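Local coordinates for VAO-type flavoprotein oxidase VAO615 (Myceliophthora thermophila, PDB 6F72) that binds one FAD bicovalently and probably works as an oxidoreductase whose reduced flavin reacts rapidly with oxygen, its substrate still unidentified, at residues A444-A456 with W469-S481. Sequence-based numbering, arbitrary orientation.
Sequences AFSPFYCDSFSVA and WRTGMLLCAPAGS
Y449 O takes the amide N of A477 at 2.8 Å in an almost straight bond. Beyond it, D451 and L475 form an antiparallel hydrogen-bonded pair: D451 N to L475 O and L475 N to D451 O are both 2.8 Å. Between that bond and the D451–L475 pair, the disulfide C450 SG–C476 SG (2.0 Å) bridges a non-hydrogen-bonded pair whose CA atoms are 4.0 Å apart. The F448 ring lies alongside P478, whose CG sits over one face, 3.9 Å from F448 CD2; C476 CB meets the ring edge. With CG between its backbone N and carbonyl carbon (chi1 59°), F453 turns its ring toward W469. Its CZ lies 3.6 Å from W469 CE3, with the ring planes at 45°. R470 NH1 donates to V455 O, while NH2 forms a salt bridge with D249. At the other end G480 CA packs over the F445 face, 3.6 Å from the centroid. Trading F445 for an alanine would probably leave G480 CA without its CH-pi partner and open a gap toward Y497 and L502 of helix 488-508. D451, held by T341, lies about 6 Å from the FAD. Disulfide and backbone bonds thus lock two neighbouring inner strands of the seven-stranded antiparallel sheet beside the flavin, while F445 and F453 pack the flanks.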
ATOM      1  N   ALA A 444      14.663  -1.005  15.818  1.00 30.60           N
ATOM      2  CA  ALA A 444      14.284  -1.397  14.451  1.00 29.92           C
ATOM      3  C   ALA A 444      12.945  -0.781  13.947  1.00 29.26           C
ATOM      4  O   ALA A 444      12.673  -0.761  12.745  1.00 28.76           O
ATOM      5  CB  ALA A 444      14.259  -2.913  14.335  1.00 29.83           C
ATOM      6  N   PHE A 445      12.131  -0.270  14.871  1.00 29.24           N
ATOM      7  CA  PHE A 445      10.798   0.238  14.554  1.00 28.78           C
ATOM      8  C   PHE A 445      10.630   1.734  14.841  1.00 29.00           C
ATOM      9  O   PHE A 445       9.517   2.281  14.709  1.00 28.78           O
ATOM     10  CB  PHE A 445       9.743  -0.580  15.300  1.00 28.75           C
ATOM     11  CG  PHE A 445       9.610  -2.002  14.812  1.00 28.47           C
ATOM     12  CD1 PHE A 445      10.500  -2.996  15.234  1.00 28.72           C
ATOM     13  CD2 PHE A 445       8.577  -2.357  13.954  1.00 27.89           C
ATOM     14  CE1 PHE A 445      10.368  -4.309  14.788  1.00 28.60           C
ATOM     15  CE2 PHE A 445       8.430  -3.673  13.517  1.00 27.76           C
ATOM     16  CZ  PHE A 445       9.330  -4.648  13.928  1.00 28.07           C
ATOM     17  N   SER A 446      11.738   2.392  15.192  1.00 29.31           N
ATOM     18  CA  SER A 446      11.771   3.821  15.517  1.00 29.71           C
ATOM     19  C   SER A 446      12.812   4.535  14.633  1.00 29.82           C
ATOM     20  O   SER A 446      13.851   3.949  14.376  1.00 30.09           O
ATOM     21  CB  SER A 446      12.086   4.007  17.002  1.00 30.45           C
ATOM     22  OG  SER A 446      12.280   5.371  17.351  1.00 31.04           O
ATOM     23  N   PRO A 447      12.549   5.746  14.114  1.00 29.86           N
ATOM     24  CA  PRO A 447      11.237   6.425  14.173  1.00 29.63           C
ATOM     25  C   PRO A 447      10.197   5.732  13.300  1.00 28.96           C
ATOM     26  O   PRO A 447      10.508   4.740  12.627  1.00 28.35           O
ATOM     27  CB  PRO A 447      11.534   7.829  13.624  1.00 29.88           C
ATOM     28  CG  PRO A 447      12.789   7.680  12.819  1.00 29.95           C
ATOM     29  CD  PRO A 447      13.578   6.588  13.472  1.00 30.02           C
ATOM     30  N   PHE A 448       8.962   6.230  13.347  1.00 29.00           N
ATOM     31  CA  PHE A 448       7.904   5.740  12.467  1.00 28.55           C
ATOM     32  C   PHE A 448       7.020   6.883  11.998  1.00 28.86           C
ATOM     33  O   PHE A 448       6.942   7.936  12.646  1.00 29.16           O
ATOM     34  CB  PHE A 448       7.078   4.631  13.136  1.00 28.20           C
ATOM     35  CG  PHE A 448       6.351   5.071  14.383  1.00 28.43           C
ATOM     36  CD1 PHE A 448       6.974   4.996  15.638  1.00 28.85           C
ATOM     37  CD2 PHE A 448       5.042   5.543  14.316  1.00 28.17           C
ATOM     38  CE1 PHE A 448       6.307   5.401  16.792  1.00 29.19           C
ATOM     39  CE2 PHE A 448       4.368   5.950  15.465  1.00 28.60           C
ATOM     40  CZ  PHE A 448       5.005   5.876  16.709  1.00 29.07           C
ATOM     41  N   TYR A 449       6.371   6.662  10.856  1.00 28.90           N
ATOM     42  CA  TYR A 449       5.545   7.680  10.242  1.00 29.30           C
ATOM     43  C   TYR A 449       4.097   7.591  10.677  1.00 28.72           C
ATOM     44  O   TYR A 449       3.555   6.497  10.889  1.00 28.17           O
ATOM     45  CB  TYR A 449       5.635   7.611   8.724  1.00 29.88           C
ATOM     46  CG  TYR A 449       6.998   7.980   8.193  1.00 31.17           C
ATOM     47  CD1 TYR A 449       7.406   9.328   8.123  1.00 31.99           C
ATOM     48  CD2 TYR A 449       7.886   6.983   7.742  1.00 31.38           C
ATOM     49  CE1 TYR A 449       8.662   9.673   7.626  1.00 32.69           C
ATOM     50  CE2 TYR A 449       9.141   7.318   7.239  1.00 32.19           C
ATOM     51  CZ  TYR A 449       9.523   8.662   7.186  1.00 32.86           C
ATOM     52  OH  TYR A 449      10.771   8.997   6.700  1.00 33.67           O
ATOM     53  N   CYS A 450       3.493   8.767  10.819  1.00 28.77           N
ATOM     54  CA  CYS A 450       2.058   8.887  10.952  1.00 28.45           C
ATOM     55  C   CYS A 450       1.501   9.826   9.910  1.00 28.54           C
ATOM     56  O   CYS A 450       2.147  10.806   9.516  1.00 28.81           O
ATOM     57  CB  CYS A 450       1.677   9.426  12.312  1.00 28.54           C
ATOM     58  SG  CYS A 450       2.109   8.369  13.671  1.00 28.34           S
ATOM     59  N   ASP A 451       0.287   9.518   9.478  1.00 28.41           N
ATOM     60  CA  ASP A 451      -0.485  10.476   8.734  1.00 28.80           C
ATOM     61  C   ASP A 451      -1.717  10.868   9.520  1.00 28.81           C
ATOM     62  O   ASP A 451      -2.218  10.085  10.327  1.00 28.49           O
ATOM     63  CB  ASP A 451      -0.877   9.925   7.382  1.00 28.87           C
ATOM     64  CG  ASP A 451      -0.355  10.776   6.265  1.00 29.56           C
ATOM     65  OD1 ASP A 451       0.811  10.517   5.865  1.00 29.33           O
ATOM     66  OD2 ASP A 451      -1.102  11.702   5.820  1.00 30.09           O
ATOM     67  N   SER A 452      -2.189  12.084   9.263  1.00 29.04           N
ATOM     68  CA  SER A 452      -3.373  12.622   9.915  1.00 29.21           C
ATOM     69  C   SER A 452      -4.377  13.094   8.874  1.00 29.11           C
ATOM     70  O   SER A 452      -3.998  13.621   7.816  1.00 29.00           O
ATOM     71  CB  SER A 452      -2.993  13.746  10.873  1.00 29.79           C
ATOM     72  OG  SER A 452      -2.262  14.759  10.210  1.00 30.09           O
ATOM     73  N   PHE A 453      -5.655  12.895   9.184  1.00 29.03           N
ATOM     74  CA  PHE A 453      -6.743  13.083   8.218  1.00 28.94           C
ATOM     75  C   PHE A 453      -8.097  13.195   8.906  1.00 29.22           C
ATOM     76  O   PHE A 453      -8.294  12.647   9.996  1.00 29.17           O
ATOM     77  CB  PHE A 453      -6.789  11.899   7.228  1.00 28.24           C
ATOM     78  CG  PHE A 453      -6.987  10.566   7.893  1.00 27.82           C
ATOM     79  CD1 PHE A 453      -8.273  10.080   8.152  1.00 27.81           C
ATOM     80  CD2 PHE A 453      -5.895   9.809   8.292  1.00 27.55           C
ATOM     81  CE1 PHE A 453      -8.462   8.866   8.793  1.00 27.63           C
ATOM     82  CE2 PHE A 453      -6.075   8.590   8.924  1.00 27.37           C
ATOM     83  CZ  PHE A 453      -7.356   8.114   9.177  1.00 27.38           C
ATOM     84  N   SER A 454      -9.023  13.889   8.247  1.00 29.57           N
ATOM     85  CA  SER A 454     -10.444  13.823   8.565  1.00 29.92           C
ATOM     86  C   SER A 454     -11.187  13.442   7.277  1.00 29.87           C
ATOM     87  O   SER A 454     -11.155  14.185   6.303  1.00 30.19           O
ATOM     88  CB  SER A 454     -10.936  15.159   9.126  1.00 30.30           C
ATOM     89  OG  SER A 454     -12.315  15.090   9.421  1.00 30.45           O
ATOM     90  N   VAL A 455     -11.817  12.269   7.268  1.00 29.79           N
ATOM     91  CA  VAL A 455     -12.470  11.734   6.059  1.00 29.76           C
ATOM     92  C   VAL A 455     -13.967  11.407   6.269  1.00 30.14           C
ATOM     93  O   VAL A 455     -14.559  10.614   5.519  1.00 29.96           O
ATOM     94  CB  VAL A 455     -11.717  10.510   5.465  1.00 29.23           C
ATOM     95  CG1 VAL A 455     -10.312  10.884   4.981  1.00 29.30           C
ATOM     96  CG2 VAL A 455     -11.678   9.344   6.443  1.00 28.94           C
ATOM     97  N   ALA A 456     -14.566  12.002   7.300  1.00 30.66           N
ATOM     98  CA  ALA A 456     -15.990  11.844   7.550  1.00 31.26           C
ATOM     99  C   ALA A 456     -16.767  12.956   6.841  1.00 31.73           C
ATOM    100  O   ALA A 456     -16.232  14.050   6.608  1.00 32.23           O
ATOM    101  CB  ALA A 456     -16.273  11.849   9.048  1.00 31.49           C
ATOM    102  N   TRP A 469     -12.055   4.324   9.573  1.00 21.82           N
ATOM    103  CA  TRP A 469     -11.634   5.457   8.756  1.00 21.75           C
ATOM    104  C   TRP A 469     -12.435   6.736   9.042  1.00 22.07           C
ATOM    105  O   TRP A 469     -11.855   7.817   9.115  1.00 22.29           O
ATOM    106  CB  TRP A 469     -11.705   5.116   7.278  1.00 21.50           C
ATOM    107  CG  TRP A 469     -10.590   4.248   6.761  1.00 21.24           C
ATOM    108  CD1 TRP A 469     -10.669   2.923   6.434  1.00 21.05           C
ATOM    109  CD2 TRP A 469      -9.235   4.649   6.489  1.00 21.22           C
ATOM    110  NE1 TRP A 469      -9.454   2.479   5.949  1.00 20.89           N
ATOM    111  CE2 TRP A 469      -8.555   3.512   5.987  1.00 20.99           C
ATOM    112  CE3 TRP A 469      -8.531   5.858   6.624  1.00 21.47           C
ATOM    113  CZ2 TRP A 469      -7.190   3.544   5.624  1.00 20.96           C
ATOM    114  CZ3 TRP A 469      -7.179   5.897   6.260  1.00 21.45           C
ATOM    115  CH2 TRP A 469      -6.519   4.737   5.765  1.00 21.15           C
ATOM    116  N   ARG A 470     -13.751   6.621   9.225  1.00 22.20           N
ATOM    117  CA  ARG A 470     -14.596   7.813   9.451  1.00 22.66           C
ATOM    118  C   ARG A 470     -14.380   8.461  10.831  1.00 23.07           C
ATOM    119  O   ARG A 470     -14.403   9.690  10.966  1.00 23.40           O
ATOM    120  CB  ARG A 470     -16.091   7.515   9.219  1.00 22.66           C
ATOM    121  CG  ARG A 470     -16.405   6.758   7.933  1.00 22.29           C
ATOM    122  CD  ARG A 470     -15.976   7.521   6.687  1.00 22.16           C
ATOM    123  NE  ARG A 470     -16.211   6.739   5.478  1.00 21.86           N
ATOM    124  CZ  ARG A 470     -15.661   6.983   4.290  1.00 21.68           C
ATOM    125  NH1 ARG A 470     -14.828   8.001   4.121  1.00 21.68           N
ATOM    126  NH2 ARG A 470     -15.963   6.200   3.263  1.00 21.57           N
ATOM    127  N   THR A 471     -14.176   7.631  11.842  1.00 23.21           N
ATOM    128  CA  THR A 471     -13.887   8.130  13.195  1.00 23.78           C
ATOM    129  C   THR A 471     -12.380   8.361  13.426  1.00 23.79           C
ATOM    130  O   THR A 471     -11.996   9.104  14.336  1.00 24.18           O
ATOM    131  CB  THR A 471     -14.479   7.207  14.283  1.00 24.07           C
ATOM    132  OG1 THR A 471     -14.020   5.870  14.069  1.00 23.88           O
ATOM    133  CG2 THR A 471     -16.013   7.216  14.249  1.00 24.33           C
ATOM    134  N   GLY A 472     -11.540   7.747  12.582  1.00 23.40           N
ATOM    135  CA  GLY A 472     -10.084   7.867  12.681  1.00 23.44           C
ATOM    136  C   GLY A 472      -9.544   9.257  12.434  1.00 23.75           C
ATOM    137  O   GLY A 472     -10.127  10.029  11.655  1.00 23.73           O
ATOM    138  N   MET A 473      -8.442   9.573  13.119  1.00 24.07           N
ATOM    139  CA  MET A 473      -7.710  10.819  12.923  1.00 24.62           C
ATOM    140  C   MET A 473      -6.239  10.565  12.508  1.00 24.68           C
ATOM    141  O   MET A 473      -5.665  11.340  11.731  1.00 24.68           O
ATOM    142  CB  MET A 473      -7.789  11.685  14.184  1.00 25.34           C
ATOM    143  CG  MET A 473      -7.465  13.149  13.947  1.00 25.85           C
ATOM    144  SD  MET A 473      -7.533  14.286  15.351  1.00 26.90           S
ATOM    145  CE  MET A 473      -6.045  13.856  16.228  1.00 26.94           C
ATOM    146  N   LEU A 474      -5.645   9.488  13.036  1.00 24.70           N
ATOM    147  CA  LEU A 474      -4.260   9.119  12.748  1.00 24.81           C
ATOM    148  C   LEU A 474      -4.154   7.736  12.098  1.00 24.46           C
ATOM    149  O   LEU A 474      -4.912   6.817  12.428  1.00 24.34           O
ATOM    150  CB  LEU A 474      -3.408   9.139  14.030  1.00 25.15           C
ATOM    151  CG  LEU A 474      -3.457  10.303  15.028  1.00 25.79           C
ATOM    152  CD1 LEU A 474      -2.557   9.984  16.212  1.00 26.23           C
ATOM    153  CD2 LEU A 474      -3.062  11.637  14.410  1.00 26.01           C
ATOM    154  N   LEU A 475      -3.225   7.609  11.162  1.00 24.45           N
ATOM    155  CA  LEU A 475      -2.810   6.307  10.670  1.00 24.46           C
ATOM    156  C   LEU A 475      -1.324   6.292  10.888  1.00 24.68           C
ATOM    157  O   LEU A 475      -0.581   6.971  10.168  1.00 24.68           O
ATOM    158  CB  LEU A 475      -3.152   6.080   9.186  1.00 24.24           C
ATOM    159  CG  LEU A 475      -2.786   4.769   8.429  1.00 24.06           C
ATOM    160  CD1 LEU A 475      -1.299   4.622   8.136  1.00 24.27           C
ATOM    161  CD2 LEU A 475      -3.272   3.502   9.114  1.00 24.00           C
ATOM    162  N   CYS A 476      -0.913   5.553  11.911  1.00 25.01           N
ATOM    163  CA  CYS A 476       0.513   5.413  12.233  1.00 25.44           C
ATOM    164  C   CYS A 476       1.028   4.056  11.807  1.00 24.99           C
ATOM    165  O   CYS A 476       0.375   3.028  12.038  1.00 24.79           O
ATOM    166  CB  CYS A 476       0.766   5.654  13.716  1.00 26.31           C
ATOM    167  SG  CYS A 476       0.422   7.367  14.161  1.00 27.49           S
ATOM    168  N   ALA A 477       2.205   4.070  11.188  1.00 24.75           N
ATOM    169  CA  ALA A 477       2.814   2.859  10.681  1.00 24.38           C
ATOM    170  C   ALA A 477       4.207   2.561  11.301  1.00 24.53           C
ATOM    171  O   ALA A 477       5.245   2.832  10.659  1.00 24.76           O
ATOM    172  CB  ALA A 477       2.889   2.910   9.161  1.00 24.02           C
ATOM    173  N   PRO A 478       4.245   1.987  12.526  1.00 24.46           N
ATOM    174  CA  PRO A 478       5.534   1.450  13.009  1.00 24.57           C
ATOM    175  C   PRO A 478       6.072   0.372  12.072  1.00 24.01           C
ATOM    176  O   PRO A 478       5.417  -0.656  11.862  1.00 23.77           O
ATOM    177  CB  PRO A 478       5.177   0.876  14.380  1.00 24.84           C
ATOM    178  CG  PRO A 478       4.088   1.769  14.845  1.00 25.02           C
ATOM    179  CD  PRO A 478       3.244   1.978  13.609  1.00 24.67           C
ATOM    180  N   ALA A 479       7.242   0.633  11.496  1.00 23.81           N
ATOM    181  CA  ALA A 479       7.787  -0.229  10.457  1.00 23.30           C
ATOM    182  C   ALA A 479       9.204  -0.681  10.799  1.00 23.41           C
ATOM    183  O   ALA A 479      10.089   0.144  11.050  1.00 23.69           O
ATOM    184  CB  ALA A 479       7.742   0.468   9.100  1.00 22.93           C
ATOM    185  N   GLY A 480       9.383  -1.998  10.803  1.00 23.19           N
ATOM    186  CA  GLY A 480      10.669  -2.636  11.066  1.00 23.34           C
ATOM    187  C   GLY A 480      11.491  -2.754   9.807  1.00 23.15           C
ATOM    188  O   GLY A 480      11.024  -3.281   8.777  1.00 22.80           O
ATOM    189  N   SER A 481      12.717  -2.247   9.891  1.00 23.39           N
ATOM    190  CA  SER A 481      13.686  -2.355   8.804  1.00 23.22           C
ATOM    191  C   SER A 481      14.209  -3.775   8.676  1.00 23.08           C
ATOM    192  O   SER A 481      14.153  -4.559   9.625  1.00 23.25           O
ATOM    193  CB  SER A 481      14.827  -1.361   9.006  1.00 23.69           C
ATOM    194  OG  SER A 481      15.296  -1.424  10.337  1.00 24.22           O
TER
HETATM  195  O   HOH W   1       9.141   2.680  11.435  1.00 37.63           O
HETATM  196  O   HOH W   2       6.794   4.371   9.387  1.00 35.82           O
HETATM  197  O   HOH W   3     -10.240  12.853  11.996  1.00 38.67           O
HETATM  198  O   HOH W   4     -13.355  12.226  11.033  1.00 40.32           O
HETATM  199  O   HOH W   5     -11.882  10.506   9.657  1.00 22.43           O